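Local coordinates for PTS-dependent dihydroxyacetone kinase operon regulatory protein (Escherichia coli, PDB 4LRZ), which activates transcription of the dhaKLM operon from a sigma-70 promoter and represses its own expression, the chain here being its GAF- and PAS-containing sensor part, at residues F[68-80]-F[157-171]. Sequence-based numbering, arbitrary orientation.
Sequences MAPRECALFILDE and LTGTIALACPVEQTT
Arg71 and Gln169 meet where the loop entering strand 74-79 of the GAF domain lies against the turn leaving strand 157-166. With CG anti to the backbone N (chi1 158°), Arg71 sends its guanidinium to the end of strand 157-166; Thr171 CG2 lies off-centre over one face, Cys73 CB off-centre over the opposite one, and a weak bond joins NH2 to Gln169 O (3.3 Å). A water accepts from Arg71 NE and donates to Glu72 O and Gln169 OE1. Glu72 crosses Gln169 at about a right angle, carboxylate and amide planes 65° apart, OE1 3.1 Å from Gln169 NE2. Replacing Glu72 by an alanine removes this carboxylate, and the amide, still held by the water on OE1, is likely to turn more easily. Farther along, six antiparallel backbone bonds link Ala74, Phe76 and Leu78 with Ala164, Ala162 and Thr160. On one face Leu75 slants across Leu163, CD2 meeting CD1 (3.9 Å), while Ile77 and Ile161 lie side by side. On the other, Leu78 CD1 reaches Ala162 CB (4.2 Å), and Ala74 packs against Leu94 and Leu97 of helix 91-99. Arg71 also salt-bridges Asp174 of helix 174-211 and packs on Ala172 of the second subunit. Strands 84-89 and 143-151 flank the pair, 157-166 being central in the 2-1-5-4-3 sheet.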
# COMPACT_ATOMS: atom_id res chain seq x y z
N MET F 68 -12.34 19.67 7.83
CA MET F 68 -13.60 20.14 7.30
C MET F 68 -14.47 20.92 8.29
O MET F 68 -15.27 21.79 7.88
CB MET F 68 -14.40 18.93 6.82
CG MET F 68 -15.34 19.24 5.70
SD MET F 68 -15.99 17.71 5.11
CE MET F 68 -15.90 18.09 3.40
N ALA F 69 -14.41 20.56 9.57
CA ALA F 69 -15.20 21.25 10.61
C ALA F 69 -14.85 22.75 10.61
O ALA F 69 -13.65 23.09 10.54
CB ALA F 69 -14.91 20.62 12.00
N PRO F 70 -15.85 23.66 10.69
CA PRO F 70 -17.31 23.53 10.90
C PRO F 70 -18.10 23.39 9.60
O PRO F 70 -17.78 24.06 8.60
CB PRO F 70 -17.69 24.85 11.58
CG PRO F 70 -16.54 25.85 11.19
CD PRO F 70 -15.47 25.07 10.47
N ARG F 71 -19.12 22.54 9.64
CA ARG F 71 -19.88 22.13 8.49
C ARG F 71 -21.02 21.23 8.98
O ARG F 71 -20.82 20.40 9.86
CB ARG F 71 -18.96 21.38 7.53
CG ARG F 71 -19.69 20.49 6.60
CD ARG F 71 -19.02 20.26 5.25
NE ARG F 71 -20.10 20.12 4.25
CZ ARG F 71 -20.05 19.40 3.15
NH1 ARG F 71 -18.96 18.67 2.85
NH2 ARG F 71 -21.08 19.40 2.34
N GLU F 72 -22.23 21.40 8.45
CA GLU F 72 -23.35 20.50 8.78
C GLU F 72 -23.29 19.24 7.92
O GLU F 72 -23.85 19.20 6.82
CB GLU F 72 -24.71 21.20 8.57
CG GLU F 72 -25.08 22.27 9.63
CD GLU F 72 -26.30 23.12 9.23
OE1 GLU F 72 -26.10 24.33 8.96
OE2 GLU F 72 -27.46 22.61 9.19
N CYS F 73 -22.57 18.21 8.39
CA CYS F 73 -22.47 16.99 7.63
C CYS F 73 -22.08 15.82 8.51
O CYS F 73 -21.69 15.99 9.65
CB CYS F 73 -21.49 17.12 6.46
SG CYS F 73 -19.77 16.91 6.93
N ALA F 74 -22.19 14.62 7.97
CA ALA F 74 -21.91 13.41 8.70
C ALA F 74 -21.18 12.50 7.75
O ALA F 74 -21.43 12.51 6.53
CB ALA F 74 -23.21 12.76 9.14
N LEU F 75 -20.32 11.68 8.31
CA LEU F 75 -19.59 10.70 7.52
C LEU F 75 -19.94 9.31 8.09
O LEU F 75 -20.05 9.15 9.33
CB LEU F 75 -18.10 11.00 7.62
CG LEU F 75 -17.61 12.35 7.05
CD1 LEU F 75 -16.29 12.84 7.69
CD2 LEU F 75 -17.44 12.26 5.55
N PHE F 76 -20.11 8.33 7.20
CA PHE F 76 -20.49 6.98 7.55
C PHE F 76 -19.50 5.97 6.96
O PHE F 76 -19.07 6.12 5.83
CB PHE F 76 -21.86 6.63 6.90
CG PHE F 76 -23.09 7.35 7.49
CD1 PHE F 76 -23.05 8.03 8.70
CD2 PHE F 76 -24.33 7.21 6.83
CE1 PHE F 76 -24.23 8.62 9.22
CE2 PHE F 76 -25.52 7.77 7.34
CZ PHE F 76 -25.46 8.48 8.55
N ILE F 77 -19.19 4.91 7.71
CA ILE F 77 -18.65 3.70 7.09
C ILE F 77 -19.76 2.62 7.07
O ILE F 77 -20.39 2.41 8.08
CB ILE F 77 -17.48 3.09 7.88
CG1 ILE F 77 -16.84 4.12 8.77
CG2 ILE F 77 -16.48 2.41 6.90
CD1 ILE F 77 -15.23 3.98 8.85
N LEU F 78 -20.00 1.96 5.94
CA LEU F 78 -20.96 0.87 5.88
C LEU F 78 -20.23 -0.40 5.44
O LEU F 78 -19.26 -0.31 4.64
CB LEU F 78 -22.13 1.17 4.94
CG LEU F 78 -22.96 2.46 5.17
CD1 LEU F 78 -22.37 3.62 4.36
CD2 LEU F 78 -24.38 2.27 4.75
N ASP F 79 -20.71 -1.58 5.89
CA ASP F 79 -20.13 -2.85 5.44
C ASP F 79 -20.64 -3.23 4.05
O ASP F 79 -21.42 -2.47 3.48
CB ASP F 79 -20.29 -3.97 6.47
CG ASP F 79 -21.66 -4.57 6.47
OD1 ASP F 79 -22.57 -4.11 5.74
OD2 ASP F 79 -21.84 -5.58 7.18
N GLU F 80 -20.25 -4.39 3.51
CA GLU F 80 -20.73 -4.72 2.18
C GLU F 80 -22.25 -4.90 2.08
O GLU F 80 -22.74 -4.96 0.97
CB GLU F 80 -20.06 -5.93 1.50
CG GLU F 80 -19.46 -7.20 2.21
CD GLU F 80 -19.69 -7.38 3.70
OE1 GLU F 80 -20.40 -8.33 4.07
OE2 GLU F 80 -19.11 -6.63 4.50
N LEU F 157 -16.01 -6.39 -2.89
CA LEU F 157 -16.65 -5.31 -2.16
C LEU F 157 -16.61 -5.61 -0.66
O LEU F 157 -16.86 -6.73 -0.20
CB LEU F 157 -18.07 -5.07 -2.67
CG LEU F 157 -19.05 -4.16 -1.93
CD1 LEU F 157 -18.84 -2.72 -2.28
CD2 LEU F 157 -20.48 -4.59 -2.28
N THR F 158 -16.26 -4.60 0.11
CA THR F 158 -16.04 -4.81 1.54
C THR F 158 -16.71 -3.72 2.35
O THR F 158 -16.92 -3.87 3.54
CB THR F 158 -14.54 -5.12 1.86
OG1 THR F 158 -14.46 -5.80 3.12
CG2 THR F 158 -13.53 -3.87 1.75
N GLY F 159 -17.14 -2.66 1.67
CA GLY F 159 -17.82 -1.57 2.36
C GLY F 159 -18.02 -0.36 1.51
O GLY F 159 -17.76 -0.41 0.27
N THR F 160 -18.46 0.74 2.15
CA THR F 160 -18.83 1.98 1.44
C THR F 160 -18.51 3.17 2.33
O THR F 160 -18.72 3.11 3.54
CB THR F 160 -20.37 2.03 1.13
OG1 THR F 160 -20.70 1.01 0.18
CG2 THR F 160 -20.76 3.40 0.55
N ILE F 161 -18.02 4.26 1.73
CA ILE F 161 -17.75 5.49 2.48
C ILE F 161 -18.77 6.47 2.01
O ILE F 161 -18.92 6.69 0.82
CB ILE F 161 -16.32 6.10 2.19
CG1 ILE F 161 -15.21 5.10 2.54
CG2 ILE F 161 -16.08 7.43 2.99
CD1 ILE F 161 -15.06 4.76 4.04
N ALA F 162 -19.46 7.09 2.95
CA ALA F 162 -20.45 8.07 2.58
C ALA F 162 -20.37 9.35 3.43
O ALA F 162 -19.88 9.34 4.58
CB ALA F 162 -21.89 7.46 2.70
N LEU F 163 -20.90 10.41 2.83
CA LEU F 163 -21.01 11.72 3.38
C LEU F 163 -22.46 12.19 3.20
O LEU F 163 -22.96 12.24 2.07
CB LEU F 163 -20.06 12.66 2.64
CG LEU F 163 -19.98 14.14 3.00
CD1 LEU F 163 -18.55 14.65 2.73
CD2 LEU F 163 -21.00 14.99 2.27
N ALA F 164 -23.12 12.56 4.31
CA ALA F 164 -24.51 13.01 4.33
C ALA F 164 -24.54 14.48 4.74
O ALA F 164 -23.82 14.87 5.67
CB ALA F 164 -25.31 12.19 5.33
N CYS F 165 -25.37 15.28 4.07
CA CYS F 165 -25.54 16.69 4.41
C CYS F 165 -26.86 17.25 3.92
O CYS F 165 -27.39 16.77 2.92
CB CYS F 165 -24.39 17.56 3.87
SG CYS F 165 -24.32 17.86 2.09
N PRO F 166 -27.39 18.29 4.61
CA PRO F 166 -28.59 18.98 4.08
C PRO F 166 -28.37 19.34 2.62
O PRO F 166 -27.27 19.76 2.24
CB PRO F 166 -28.73 20.22 4.97
CG PRO F 166 -28.09 19.86 6.25
CD PRO F 166 -27.01 18.81 5.94
N VAL F 167 -29.39 19.11 1.81
CA VAL F 167 -29.26 19.26 0.37
C VAL F 167 -28.75 20.66 -0.06
O VAL F 167 -27.92 20.76 -0.96
CB VAL F 167 -30.60 18.84 -0.36
CG1 VAL F 167 -31.63 19.92 -0.28
CG2 VAL F 167 -30.33 18.47 -1.80
N GLU F 168 -29.22 21.72 0.60
CA GLU F 168 -28.79 23.09 0.27
C GLU F 168 -27.28 23.37 0.51
O GLU F 168 -26.73 24.30 -0.05
CB GLU F 168 -29.67 24.16 0.97
CG GLU F 168 -29.36 24.43 2.49
CD GLU F 168 -30.14 23.49 3.50
OE1 GLU F 168 -30.90 22.56 3.07
OE2 GLU F 168 -29.98 23.72 4.73
N GLN F 169 -26.63 22.55 1.33
CA GLN F 169 -25.21 22.77 1.65
C GLN F 169 -24.22 21.84 0.94
O GLN F 169 -23.05 21.81 1.29
CB GLN F 169 -25.00 22.64 3.14
CG GLN F 169 -25.73 23.66 3.95
CD GLN F 169 -25.60 23.36 5.40
OE1 GLN F 169 -24.48 23.17 5.92
NE2 GLN F 169 -26.73 23.28 6.09
N THR F 170 -24.69 21.09 -0.04
CA THR F 170 -23.81 20.16 -0.75
C THR F 170 -22.65 20.93 -1.37
O THR F 170 -22.82 22.07 -1.74
CB THR F 170 -24.60 19.33 -1.78
OG1 THR F 170 -23.79 18.21 -2.19
CG2 THR F 170 -25.01 20.17 -3.00
N THR F 171 -21.46 20.34 -1.45
CA THR F 171 -20.39 21.00 -2.23
C THR F 171 -19.89 20.06 -3.33
O THR F 171 -20.03 18.85 -3.23
CB THR F 171 -19.17 21.52 -1.38
OG1 THR F 171 -18.24 20.47 -1.14
CG2 THR F 171 -19.60 22.09 -0.05
O HOH W 1 -23.00 20.95 4.97
O HOH W 2 -21.47 -1.30 0.95